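Local structure of pyridoxal 5'-phosphate synthase subunit PdxT (Thermus thermophilus, 2YWD) at residues S118-L123 against S130-F135; K41-P46 against L75-T80; K165-S170 against R183-L188; L103-E108 against R142-G147. The protein probably hydrolyses glutamine to glutamate and ammonia and passes the ammonia to its partner subunit PdxS for the synthesis of pyridoxal 5'-phosphate. All blocks are in the same frame, centred on the assembly; numbering follows the deposited sequence.

Overall arrangement
Contact 2 is the most central of the four, a buried pair of parallel strands in the main mixed sheet. Contact 3 adjoins it: strand 166-169 pairs with strand 76-80, and the helix of contact 3 packs on that sheet through apolar groups without any hydrogen bond between its own segments. Contacts 1 and 4 lie farther out and are antiparallel. Contact 1 is nested in the chain inside the loop that contact 4 closes, and it mixes a largely apolar face with a largely polar one. Contact 4, the most charged, adds a salt bridge and a cation-pi pair. Both outer contacts touch contact 3, F135 meeting S170 and L103 meeting A168.

Contact 1 of 4, residues S118-L123 against S130-F135; sequences SFEEDL and SFHGVF
F119 and F135 are brought together by different first torsions: in F119, CG is wedged between the backbone N and the carbonyl carbon (chi1 60°), whereas in F135 it stands anti to the carbonyl carbon, beside the N (chi1 -62°). The two rings end nearly parallel, with planes 11° apart, yet offset, so that little of one ring lies above the other. The root of one side chain instead meets the rim of the other. F135 CB sits over the face of the F119 ring in a CH-pi contact, 3.5 Å from F119 CZ, while F119 CE1 lies over the F135 ring at 3.3 Å from F135 CG. Farther along the same face, L123 CD1 approaches F135 CZ to 4.1 Å and passes beside the CA of G133.

The other face, with E120, D122, H132 and V134, is largely polar. H132 directs ND1 at D122 OD1, which lies at the ring edge near its plane, but at 3.4 Å this hydrogen bond is weak. E120 CB lies 3.7 Å from H132 CE1. Backbone bonds run both ways in the pairs F119-F135, E121-G133 and L123-F131, six in all.

The aromatic face rests on L154 and V159 of the main sheet, and V134 hydrogen-bonds through its backbone to H172, a predicted charge-relay residue. The whole is a beta hairpin, strands 118-125 and 129-136, set beside the probable active site.

Contact 2 of 4, residues K41-P46 against L75-T80; sequences KALIVP and LALFGT
L77 and L43 lie side by side and point the same way, and the L77 side chain makes its contact mainly through one branch. Its CB is 4.1 Å from L43 O. With CG anti to the carbonyl carbon (chi1 -56°), the chain leans back over the neighbouring strand. L77 CD2 then settles 3.8 Å from L43 CB and 3.9 Å from L43 O, with the L43 CD2 methyl only slightly farther off. The side chain as a whole also packs on V66 and V70 of helix 62-71. That helix belongs to the connection between the two strands, which run parallel and adjacent, so the unit is a beta-alpha-beta crossover of the central sheet in this class I glutamine amidotransferase fold.

Five backbone bonds join the strands, from A76 N to K41 O through to T80 N on V45 O, the last 3.0 Å long. On the opposite face of the sheet, I44 CG1 packs 4.2 Å from F78 CB, and A42 and A76 lie under helix 180-189. G79 leads into the turn that holds C81, the predicted nucleophile, consistent with a nucleophile elbow. Just before that turn, T80 OG1 is 3.6 Å from V45 O and is hydrogen-bonded to H17 of helix 14-22.

Contact 3 of 4, residues K165-S170 against R183-L188; sequences KVLASS and RYFLEL
K165 opens the contact by lying along the side of the helix end at L188. Its aliphatic chain brings CE to 3.7 Å from L188 O, and in return L188 CD1 reaches 3.8 Å from K165 CA. In L188, CG is held between the backbone N and the carbonyl carbon (chi1 74°), and this rotation directs the branched end at the K165 backbone. The carbonyl of K165 also lies near the plane of the F185 ring, at its edge, with O 4.4 Å from F185 CE1.

Two residues on, L167 points its side chain at the helix. CG is anti to the backbone N (chi1 -175°), and CD2 makes the approach, 4.0 Å from F185 CB. The same methyl meets the edge of the Y184 ring, 4.1 Å from Y184 CD2, so it is seated between two successive helical residues. No hydrogen bond joins the segments, which are held by van der Waals packing, apolar at L167.

Beyond L167 the strand leaves the helix. Strand 166-169 runs between strand 76-80, parallel to it, and strand 157-163, antiparallel. Helix 180-189 spans these neighbours, with F185 meeting F78 and Y184 OH hydrogen-bonded to R162, while V166 and A168 pack against helix 82-87.

Contact 4 of 4, residues L103-E108 against R142-G147; sequences LEAWVE and RRLGEG
W106 faces both R142 and R143, a classic beta bulge in the antiparallel pairing of strands 103-108 and 140-144, which belong to a small sheet beside the main one.

Backbone bonds define the bulge. W106 N donates to R143 O at 2.8 Å, and W106 O takes R142 N at 2.7 Å, with a further weak bond from R143 N. Toward the other end, G145 N reaches E104 O at 2.8 Å, where E104 forms the centre of an inverse gamma turn. R142 and R143 share W106 on the backbone, while their side chains go to E108 and to the indole.

Apolar packing is small and lies on the other face, where A105 CB meets L144 CD2 at 3.6 Å and L144 continues onto P158 and V161 of strand 157-163.

Charge and aromatic interactions take up the long side chains. R143 lies beside W106, pointing the same way, and its chain bends at chi3 (-51°) to carry the guanidinium over the indole. R143 CZ is 3.9 Å from the centroid of the six-membered ring of W106, a cation-pi contact. The group does not lie flat on the indole, because the two planes are 55° apart, and R143 NH2 comes nearest, 3.0 Å from W106 CZ2. The salt bridge closes the far end. E108, extended beyond CG, offers a single oxygen to R142, which grips it side-on with two nitrogens: E108 OE1 is 2.8 Å from R142 NE, nearly along the C-O axis, and 2.9 Å from R142 NH2, which meets it from above the carboxylate plane.

Contact 1 of 4, residues S118-L123 against S130-F135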
loop_
_atom_site.group_PDB
_atom_site.type_symbol
_atom_site.label_atom_id
_atom_site.label_comp_id
_atom_site.label_asym_id
_atom_site.label_seq_id
_atom_site.Cartn_x
_atom_site.Cartn_y
_atom_site.Cartn_z
ATOM N N SER A 118 2.364 -13.310 -13.155
ATOM C CA SER A 118 2.686 -13.599 -11.762
ATOM C C SER A 118 4.103 -14.150 -11.636
ATOM O O SER A 118 4.500 -15.042 -12.389
ATOM C CB SER A 118 1.697 -14.613 -11.190
ATOM O OG SER A 118 1.805 -15.855 -11.864
ATOM N N PHE A 119 4.868 -13.612 -10.688
ATOM C CA PHE A 119 6.233 -14.074 -10.459
ATOM C C PHE A 119 6.686 -13.740 -9.042
ATOM O O PHE A 119 6.055 -12.942 -8.351
ATOM C CB PHE A 119 7.190 -13.457 -11.487
ATOM C CG PHE A 119 7.231 -11.958 -11.466
ATOM C CD1 PHE A 119 8.144 -11.284 -10.661
ATOM C CD2 PHE A 119 6.348 -11.218 -12.248
ATOM C CE1 PHE A 119 8.180 -9.890 -10.635
ATOM C CE2 PHE A 119 6.374 -9.822 -12.230
ATOM C CZ PHE A 119 7.292 -9.155 -11.420
ATOM N N GLU A 120 7.773 -14.367 -8.605
ATOM C CA GLU A 120 8.293 -14.119 -7.268
ATOM C C GLU A 120 9.788 -13.828 -7.329
ATOM O O GLU A 120 10.513 -14.440 -8.114
ATOM C CB GLU A 120 8.032 -15.323 -6.361
ATOM C CG GLU A 120 6.569 -15.762 -6.303
ATOM C CD GLU A 120 6.146 -16.559 -7.526
ATOM O OE1 GLU A 120 6.811 -17.573 -7.825
ATOM O OE2 GLU A 120 5.151 -16.179 -8.187
ATOM N N GLU A 121 10.241 -12.900 -6.493
ATOM C CA GLU A 121 11.645 -12.511 -6.468
ATOM C C GLU A 121 12.123 -12.208 -5.056
ATOM O O GLU A 121 11.398 -11.603 -4.265
ATOM C CB GLU A 121 11.862 -11.245 -7.306
ATOM C CG GLU A 121 11.596 -11.374 -8.790
ATOM C CD GLU A 121 12.608 -12.260 -9.488
ATOM O OE1 GLU A 121 13.747 -12.369 -8.981
ATOM O OE2 GLU A 121 12.272 -12.829 -10.548
ATOM N N ASP A 122 13.347 -12.614 -4.737
ATOM C CA ASP A 122 13.891 -12.295 -3.424
ATOM C C ASP A 122 14.380 -10.859 -3.528
ATOM O O ASP A 122 15.113 -10.515 -4.452
ATOM C CB ASP A 122 15.036 -13.235 -3.065
ATOM C CG ASP A 122 14.541 -14.610 -2.680
ATOM O OD1 ASP A 122 13.660 -14.691 -1.791
ATOM O OD2 ASP A 122 15.023 -15.604 -3.263
ATOM N N LEU A 123 13.962 -10.018 -2.590
ATOM C CA LEU A 123 14.335 -8.611 -2.623
ATOM C C LEU A 123 15.167 -8.168 -1.427
ATOM O O LEU A 123 15.049 -8.715 -0.331
ATOM C CB LEU A 123 13.073 -7.746 -2.686
ATOM C CG LEU A 123 11.981 -8.141 -3.683
ATOM C CD1 LEU A 123 10.705 -7.386 -3.355
ATOM C CD2 LEU A 123 12.436 -7.852 -5.106
ATOM N N SER A 130 16.715 -9.310 3.469
ATOM C CA SER A 130 16.111 -10.061 2.371
ATOM C C SER A 130 14.636 -10.353 2.636
ATOM O O SER A 130 14.277 -10.822 3.711
ATOM C CB SER A 130 16.861 -11.377 2.160
ATOM O OG SER A 130 16.268 -12.136 1.122
ATOM N N PHE A 131 13.787 -10.075 1.651
ATOM C CA PHE A 131 12.350 -10.307 1.784
ATOM C C PHE A 131 11.820 -10.924 0.492
ATOM O O PHE A 131 12.157 -10.468 -0.604
ATOM C CB PHE A 131 11.622 -8.989 2.055
ATOM C CG PHE A 131 10.195 -9.166 2.508
ATOM C CD1 PHE A 131 9.898 -9.351 3.856
ATOM C CD2 PHE A 131 9.155 -9.181 1.585
ATOM C CE1 PHE A 131 8.577 -9.549 4.280
ATOM C CE2 PHE A 131 7.830 -9.381 1.998
ATOM C CZ PHE A 131 7.545 -9.566 3.348
ATOM N N HIS A 132 10.991 -11.955 0.627
ATOM C CA HIS A 132 10.423 -12.644 -0.529
ATOM C C HIS A 132 9.290 -11.835 -1.153
ATOM O O HIS A 132 8.233 -11.663 -0.545
ATOM C CB HIS A 132 9.900 -14.022 -0.114
ATOM C CG HIS A 132 9.460 -14.871 -1.266
ATOM N ND1 HIS A 132 10.325 -15.292 -2.253
ATOM C CD2 HIS A 132 8.244 -15.367 -1.594
ATOM C CE1 HIS A 132 9.660 -16.011 -3.140
ATOM N NE2 HIS A 132 8.396 -16.072 -2.763
ATOM N N GLY A 133 9.513 -11.353 -2.373
ATOM C CA GLY A 133 8.511 -10.553 -3.056
ATOM C C GLY A 133 7.589 -11.335 -3.977
ATOM O O GLY A 133 8.043 -12.004 -4.905
ATOM N N VAL A 134 6.288 -11.244 -3.715
ATOM C CA VAL A 134 5.279 -11.924 -4.516
ATOM C C VAL A 134 4.582 -10.894 -5.398
ATOM O O VAL A 134 3.922 -9.980 -4.900
ATOM C CB VAL A 134 4.240 -12.631 -3.614
ATOM C CG1 VAL A 134 3.145 -13.268 -4.472
ATOM C CG2 VAL A 134 4.934 -13.704 -2.765
ATOM N N PHE A 135 4.743 -11.051 -6.711
ATOM C CA PHE A 135 4.168 -10.137 -7.697
ATOM C C PHE A 135 3.036 -10.782 -8.513
ATOM O O PHE A 135 3.193 -11.877 -9.055
ATOM C CB PHE A 135 5.265 -9.661 -8.660
ATOM C CG PHE A 135 6.383 -8.891 -7.999
ATOM C CD1 PHE A 135 6.429 -7.500 -8.075
ATOM C CD2 PHE A 135 7.408 -9.560 -7.329
ATOM C CE1 PHE A 135 7.483 -6.784 -7.500
ATOM C CE2 PHE A 135 8.466 -8.854 -6.747
ATOM C CZ PHE A 135 8.504 -7.462 -6.835
HETATM O O HOH W 1 3.255 -14.604 -7.638
#

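Contact 2 of 4, residues K41-P46 against L75-T80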
loop_
_atom_site.group_PDB
_atom_site.type_symbol
_atom_site.label_atom_id
_atom_site.label_comp_id
_atom_site.label_asym_id
_atom_site.label_seq_id
_atom_site.Cartn_x
_atom_site.Cartn_y
_atom_site.Cartn_z
ATOM N N LYS A 41 -3.914 4.564 13.974
ATOM C CA LYS A 41 -2.593 5.166 13.834
ATOM C C LYS A 41 -2.032 4.710 12.490
ATOM O O LYS A 41 -1.147 5.347 11.923
ATOM C CB LYS A 41 -1.647 4.698 14.940
ATOM C CG LYS A 41 -1.986 5.203 16.331
ATOM C CD LYS A 41 -0.986 4.668 17.345
ATOM C CE LYS A 41 -1.314 5.141 18.755
ATOM N NZ LYS A 41 -0.336 4.616 19.752
ATOM N N ALA A 42 -2.559 3.596 11.988
ATOM C CA ALA A 42 -2.098 3.037 10.722
ATOM C C ALA A 42 -3.235 2.414 9.926
ATOM O O ALA A 42 -4.147 1.809 10.491
ATOM C CB ALA A 42 -1.018 1.988 10.980
ATOM N N LEU A 43 -3.165 2.563 8.608
ATOM C CA LEU A 43 -4.168 2.006 7.715
ATOM C C LEU A 43 -3.491 1.337 6.524
ATOM O O LEU A 43 -2.642 1.935 5.869
ATOM C CB LEU A 43 -5.103 3.104 7.199
ATOM C CG LEU A 43 -6.127 2.657 6.150
ATOM C CD1 LEU A 43 -7.148 1.729 6.794
ATOM C CD2 LEU A 43 -6.828 3.879 5.558
ATOM N N ILE A 44 -3.861 0.090 6.259
ATOM C CA ILE A 44 -3.306 -0.631 5.124
ATOM C C ILE A 44 -4.362 -0.686 4.030
ATOM O O ILE A 44 -5.515 -1.014 4.298
ATOM C CB ILE A 44 -2.934 -2.081 5.488
ATOM C CG1 ILE A 44 -1.804 -2.088 6.522
ATOM C CG2 ILE A 44 -2.522 -2.845 4.225
ATOM C CD1 ILE A 44 -1.405 -3.479 6.981
ATOM N N VAL A 45 -3.970 -0.337 2.810
ATOM C CA VAL A 45 -4.868 -0.394 1.665
ATOM C C VAL A 45 -4.337 -1.620 0.926
ATOM O O VAL A 45 -3.234 -1.598 0.377
ATOM C CB VAL A 45 -4.758 0.883 0.805
ATOM C CG1 VAL A 45 -5.746 0.822 -0.352
ATOM C CG2 VAL A 45 -5.049 2.107 1.673
ATOM N N PRO A 46 -5.123 -2.709 0.910
ATOM C CA PRO A 46 -4.799 -3.998 0.288
ATOM C C PRO A 46 -4.727 -4.111 -1.221
ATOM O O PRO A 46 -5.031 -3.176 -1.955
ATOM C CB PRO A 46 -5.883 -4.906 0.844
ATOM C CG PRO A 46 -7.080 -4.010 0.762
ATOM C CD PRO A 46 -6.544 -2.686 1.318
ATOM N N LEU A 75 -1.970 9.724 10.698
ATOM C CA LEU A 75 -2.293 8.426 10.114
ATOM C C LEU A 75 -1.255 7.960 9.101
ATOM O O LEU A 75 -0.987 8.649 8.114
ATOM C CB LEU A 75 -3.665 8.479 9.435
ATOM C CG LEU A 75 -4.171 7.159 8.844
ATOM C CD1 LEU A 75 -4.354 6.144 9.969
ATOM C CD2 LEU A 75 -5.484 7.385 8.103
ATOM N N ALA A 76 -0.675 6.789 9.354
ATOM C CA ALA A 76 0.321 6.213 8.455
ATOM C C ALA A 76 -0.409 5.292 7.485
ATOM O O ALA A 76 -1.388 4.649 7.856
ATOM C CB ALA A 76 1.351 5.424 9.242
ATOM N N LEU A 77 0.086 5.226 6.254
ATOM C CA LEU A 77 -0.524 4.407 5.211
ATOM C C LEU A 77 0.463 3.440 4.578
ATOM O O LEU A 77 1.626 3.772 4.366
ATOM C CB LEU A 77 -1.078 5.300 4.098
ATOM C CG LEU A 77 -2.086 6.379 4.475
ATOM C CD1 LEU A 77 -2.425 7.200 3.240
ATOM C CD2 LEU A 77 -3.336 5.727 5.055
ATOM N N PHE A 78 -0.022 2.243 4.270
ATOM C CA PHE A 78 0.777 1.216 3.615
ATOM C C PHE A 78 -0.123 0.654 2.520
ATOM O O PHE A 78 -1.135 0.017 2.808
ATOM C CB PHE A 78 1.163 0.103 4.604
ATOM C CG PHE A 78 2.059 -0.972 4.012
ATOM C CD1 PHE A 78 2.705 -0.780 2.792
ATOM C CD2 PHE A 78 2.276 -2.167 4.701
ATOM C CE1 PHE A 78 3.552 -1.761 2.267
ATOM C CE2 PHE A 78 3.121 -3.152 4.187
ATOM C CZ PHE A 78 3.761 -2.951 2.968
ATOM N N GLY A 79 0.233 0.924 1.268
ATOM C CA GLY A 79 -0.553 0.428 0.155
ATOM C C GLY A 79 0.206 -0.658 -0.579
ATOM O O GLY A 79 1.382 -0.492 -0.892
ATOM N N THR A 80 -0.466 -1.770 -0.849
ATOM C CA THR A 80 0.146 -2.892 -1.547
ATOM C C THR A 80 -0.631 -3.180 -2.825
ATOM O O THR A 80 -1.836 -3.411 -2.777
ATOM C CB THR A 80 0.140 -4.168 -0.669
ATOM O OG1 THR A 80 -1.213 -4.528 -0.340
ATOM C CG2 THR A 80 0.905 -3.920 0.614
#

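Contact 3 of 4, residues K165-S170 against R183-L188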
loop_
_atom_site.group_PDB
_atom_site.type_symbol
_atom_site.label_atom_id
_atom_site.label_comp_id
_atom_site.label_asym_id
_atom_site.label_seq_id
_atom_site.Cartn_x
_atom_site.Cartn_y
_atom_site.Cartn_z
ATOM N N LYS A 165 5.250 9.067 6.242
ATOM C CA LYS A 165 4.520 7.962 6.848
ATOM C C LYS A 165 3.668 7.196 5.842
ATOM O O LYS A 165 2.733 6.490 6.215
ATOM C CB LYS A 165 3.658 8.478 8.002
ATOM C CG LYS A 165 4.477 8.819 9.239
ATOM C CD LYS A 165 3.604 9.317 10.375
ATOM C CE LYS A 165 4.390 9.390 11.681
ATOM N NZ LYS A 165 5.611 10.231 11.560
ATOM N N VAL A 166 4.008 7.339 4.564
ATOM C CA VAL A 166 3.304 6.652 3.481
ATOM C C VAL A 166 4.263 5.633 2.877
ATOM O O VAL A 166 5.349 5.985 2.411
ATOM C CB VAL A 166 2.865 7.633 2.374
ATOM C CG1 VAL A 166 2.189 6.870 1.236
ATOM C CG2 VAL A 166 1.909 8.664 2.942
ATOM N N LEU A 167 3.852 4.371 2.891
ATOM C CA LEU A 167 4.660 3.279 2.372
ATOM C C LEU A 167 3.881 2.593 1.255
ATOM O O LEU A 167 2.665 2.430 1.360
ATOM C CB LEU A 167 4.940 2.281 3.497
ATOM C CG LEU A 167 5.874 1.108 3.210
ATOM C CD1 LEU A 167 7.278 1.629 2.935
ATOM C CD2 LEU A 167 5.882 0.167 4.410
ATOM N N ALA A 168 4.573 2.192 0.190
ATOM C CA ALA A 168 3.900 1.532 -0.925
ATOM C C ALA A 168 4.760 0.459 -1.579
ATOM O O ALA A 168 5.960 0.643 -1.763
ATOM C CB ALA A 168 3.481 2.566 -1.963
ATOM N N SER A 169 4.136 -0.662 -1.929
ATOM C CA SER A 169 4.847 -1.761 -2.580
ATOM C C SER A 169 4.065 -2.265 -3.788
ATOM O O SER A 169 2.837 -2.210 -3.810
ATOM C CB SER A 169 5.060 -2.923 -1.600
ATOM O OG SER A 169 3.827 -3.498 -1.201
ATOM N N SER A 170 4.774 -2.751 -4.801
ATOM C CA SER A 170 4.094 -3.280 -5.975
ATOM C C SER A 170 3.894 -4.784 -5.781
ATOM O O SER A 170 3.205 -5.435 -6.574
ATOM C CB SER A 170 4.905 -3.004 -7.244
ATOM O OG SER A 170 6.253 -3.394 -7.087
ATOM N N ARG A 183 5.752 -5.152 10.309
ATOM C CA ARG A 183 6.276 -4.590 11.556
ATOM C C ARG A 183 7.016 -3.286 11.256
ATOM O O ARG A 183 6.908 -2.311 12.003
ATOM C CB ARG A 183 7.213 -5.591 12.250
ATOM C CG ARG A 183 7.930 -5.029 13.487
ATOM C CD ARG A 183 6.944 -4.535 14.543
ATOM N NE ARG A 183 6.295 -5.627 15.263
ATOM C CZ ARG A 183 5.266 -5.469 16.090
ATOM N NH1 ARG A 183 4.760 -4.260 16.298
ATOM N NH2 ARG A 183 4.756 -6.513 16.728
ATOM N N TYR A 184 7.768 -3.272 10.158
ATOM C CA TYR A 184 8.504 -2.076 9.747
ATOM C C TYR A 184 7.504 -0.924 9.618
ATOM O O TYR A 184 7.762 0.199 10.063
ATOM C CB TYR A 184 9.191 -2.325 8.400
ATOM C CG TYR A 184 9.841 -1.103 7.790
ATOM C CD1 TYR A 184 11.080 -0.646 8.240
ATOM C CD2 TYR A 184 9.206 -0.389 6.775
ATOM C CE1 TYR A 184 11.672 0.497 7.691
ATOM C CE2 TYR A 184 9.783 0.749 6.224
ATOM C CZ TYR A 184 11.015 1.188 6.685
ATOM O OH TYR A 184 11.588 2.317 6.139
ATOM N N PHE A 185 6.359 -1.215 9.008
ATOM C CA PHE A 185 5.308 -0.217 8.824
ATOM C C PHE A 185 4.725 0.247 10.159
ATOM O O PHE A 185 4.556 1.449 10.388
ATOM C CB PHE A 185 4.188 -0.779 7.934
ATOM C CG PHE A 185 2.975 0.115 7.849
ATOM C CD1 PHE A 185 3.098 1.444 7.450
ATOM C CD2 PHE A 185 1.713 -0.369 8.183
ATOM C CE1 PHE A 185 1.981 2.281 7.387
ATOM C CE2 PHE A 185 0.587 0.459 8.124
ATOM C CZ PHE A 185 0.723 1.786 7.724
ATOM N N LEU A 186 4.417 -0.695 11.043
ATOM C CA LEU A 186 3.851 -0.332 12.338
ATOM C C LEU A 186 4.827 0.519 13.146
ATOM O O LEU A 186 4.420 1.432 13.864
ATOM C CB LEU A 186 3.472 -1.585 13.130
ATOM C CG LEU A 186 2.404 -2.470 12.488
ATOM C CD1 LEU A 186 1.944 -3.510 13.504
ATOM C CD2 LEU A 186 1.224 -1.618 12.028
ATOM N N GLU A 187 6.114 0.217 13.025
ATOM C CA GLU A 187 7.134 0.972 13.742
ATOM C C GLU A 187 7.156 2.423 13.267
ATOM O O GLU A 187 7.218 3.345 14.079
ATOM C CB GLU A 187 8.512 0.331 13.542
ATOM C CG GLU A 187 8.691 -1.006 14.261
ATOM C CD GLU A 187 8.968 -0.851 15.751
ATOM O OE1 GLU A 187 10.080 -0.402 16.105
ATOM O OE2 GLU A 187 8.075 -1.176 16.570
ATOM N N LEU A 188 7.093 2.633 11.955
ATOM C CA LEU A 188 7.115 3.993 11.433
ATOM C C LEU A 188 5.803 4.725 11.740
ATOM O O LEU A 188 5.761 5.958 11.763
ATOM C CB LEU A 188 7.404 3.983 9.924
ATOM C CG LEU A 188 6.350 3.551 8.901
ATOM C CD1 LEU A 188 5.345 4.677 8.678
ATOM C CD2 LEU A 188 7.041 3.220 7.585
#

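Contact 4 of 4, residues L103-E108 against R142-G147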
loop_
_atom_site.group_PDB
_atom_site.type_symbol
_atom_site.label_atom_id
_atom_site.label_comp_id
_atom_site.label_asym_id
_atom_site.label_seq_id
_atom_site.Cartn_x
_atom_site.Cartn_y
_atom_site.Cartn_z
ATOM N N LEU A 103 1.035 10.165 -2.589
ATOM C CA LEU A 103 2.396 9.741 -2.906
ATOM C C LEU A 103 2.886 10.364 -4.214
ATOM O O LEU A 103 2.251 10.212 -5.258
ATOM C CB LEU A 103 2.449 8.214 -3.010
ATOM C CG LEU A 103 3.788 7.587 -3.397
ATOM C CD1 LEU A 103 4.802 7.830 -2.292
ATOM C CD2 LEU A 103 3.603 6.095 -3.640
ATOM N N GLU A 104 4.013 11.071 -4.153
ATOM C CA GLU A 104 4.582 11.703 -5.341
ATOM C C GLU A 104 5.194 10.642 -6.238
ATOM O O GLU A 104 6.401 10.407 -6.208
ATOM C CB GLU A 104 5.661 12.717 -4.953
ATOM C CG GLU A 104 5.142 13.978 -4.282
ATOM C CD GLU A 104 4.207 14.779 -5.170
ATOM O OE1 GLU A 104 4.445 14.843 -6.396
ATOM O OE2 GLU A 104 3.243 15.363 -4.634
ATOM N N ALA A 105 4.356 10.000 -7.039
ATOM C CA ALA A 105 4.832 8.960 -7.930
ATOM C C ALA A 105 3.906 8.774 -9.120
ATOM O O ALA A 105 2.725 9.100 -9.056
ATOM C CB ALA A 105 4.956 7.648 -7.166
ATOM N N TRP A 106 4.473 8.264 -10.209
ATOM C CA TRP A 106 3.733 7.967 -11.430
ATOM C C TRP A 106 3.709 6.447 -11.470
ATOM O O TRP A 106 4.763 5.817 -11.545
ATOM C CB TRP A 106 4.483 8.485 -12.658
ATOM C CG TRP A 106 4.277 9.937 -12.953
ATOM C CD1 TRP A 106 4.218 10.961 -12.054
ATOM C CD2 TRP A 106 4.145 10.532 -14.249
ATOM N NE1 TRP A 106 4.057 12.161 -12.710
ATOM C CE2 TRP A 106 4.010 11.924 -14.058
ATOM C CE3 TRP A 106 4.131 10.021 -15.554
ATOM C CZ2 TRP A 106 3.863 12.816 -15.126
ATOM C CZ3 TRP A 106 3.986 10.908 -16.618
ATOM C CH2 TRP A 106 3.853 12.291 -16.395
ATOM N N VAL A 107 2.521 5.859 -11.408
ATOM C CA VAL A 107 2.408 4.408 -11.428
ATOM C C VAL A 107 1.605 3.917 -12.619
ATOM O O VAL A 107 0.546 4.460 -12.933
ATOM C CB VAL A 107 1.726 3.879 -10.148
ATOM C CG1 VAL A 107 1.520 2.372 -10.250
ATOM C CG2 VAL A 107 2.572 4.216 -8.927
ATOM N N GLU A 108 2.111 2.882 -13.283
ATOM C CA GLU A 108 1.398 2.310 -14.415
ATOM C C GLU A 108 0.893 0.935 -13.988
ATOM O O GLU A 108 1.665 0.091 -13.525
ATOM C CB GLU A 108 2.310 2.178 -15.637
ATOM C CG GLU A 108 1.532 1.904 -16.919
ATOM C CD GLU A 108 2.421 1.673 -18.122
ATOM O OE1 GLU A 108 3.622 2.020 -18.060
ATOM O OE2 GLU A 108 1.908 1.147 -19.136
ATOM N N ARG A 142 6.807 4.204 -12.347
ATOM C CA ARG A 142 7.510 4.822 -13.470
ATOM C C ARG A 142 8.403 6.001 -13.090
ATOM O O ARG A 142 9.549 6.091 -13.547
ATOM C CB ARG A 142 6.507 5.246 -14.547
ATOM C CG ARG A 142 5.813 4.075 -15.250
ATOM C CD ARG A 142 6.816 3.199 -16.000
ATOM N NE ARG A 142 6.147 2.239 -16.878
ATOM C CZ ARG A 142 6.776 1.354 -17.644
ATOM N NH1 ARG A 142 8.105 1.294 -17.646
ATOM N NH2 ARG A 142 6.075 0.529 -18.414
ATOM N N ARG A 143 7.885 6.911 -12.273
ATOM C CA ARG A 143 8.672 8.063 -11.834
ATOM C C ARG A 143 8.394 8.335 -10.367
ATOM O O ARG A 143 7.293 8.071 -9.883
ATOM C CB ARG A 143 8.331 9.313 -12.646
ATOM C CG ARG A 143 8.468 9.143 -14.148
ATOM C CD ARG A 143 8.661 10.484 -14.838
ATOM N NE ARG A 143 7.656 11.468 -14.445
ATOM C CZ ARG A 143 7.629 12.721 -14.891
ATOM N NH1 ARG A 143 8.550 13.141 -15.749
ATOM N NH2 ARG A 143 6.684 13.556 -14.479
ATOM N N LEU A 144 9.392 8.865 -9.667
ATOM C CA LEU A 144 9.256 9.173 -8.248
ATOM C C LEU A 144 9.700 10.601 -7.955
ATOM O O LEU A 144 10.684 11.078 -8.516
ATOM C CB LEU A 144 10.101 8.202 -7.416
ATOM C CG LEU A 144 9.800 6.711 -7.593
ATOM C CD1 LEU A 144 10.762 5.890 -6.744
ATOM C CD2 LEU A 144 8.357 6.424 -7.198
ATOM N N GLY A 145 8.968 11.277 -7.074
ATOM C CA GLY A 145 9.318 12.640 -6.714
ATOM C C GLY A 145 10.602 12.666 -5.905
ATOM O O GLY A 145 11.045 11.633 -5.399
ATOM N N GLU A 146 11.196 13.848 -5.774
ATOM C CA GLU A 146 12.448 14.008 -5.039
ATOM C C GLU A 146 12.370 13.609 -3.564
ATOM O O GLU A 146 13.352 13.133 -2.992
ATOM C CB GLU A 146 12.934 15.458 -5.164
ATOM C CG GLU A 146 14.277 15.727 -4.512
ATOM C CD GLU A 146 14.810 17.112 -4.832
ATOM O OE1 GLU A 146 15.089 17.381 -6.021
ATOM O OE2 GLU A 146 14.945 17.931 -3.895
ATOM N N GLY A 147 11.210 13.799 -2.948
ATOM C CA GLY A 147 11.068 13.449 -1.543
ATOM C C GLY A 147 10.705 11.995 -1.279
ATOM O O GLY A 147 10.321 11.641 -0.160
#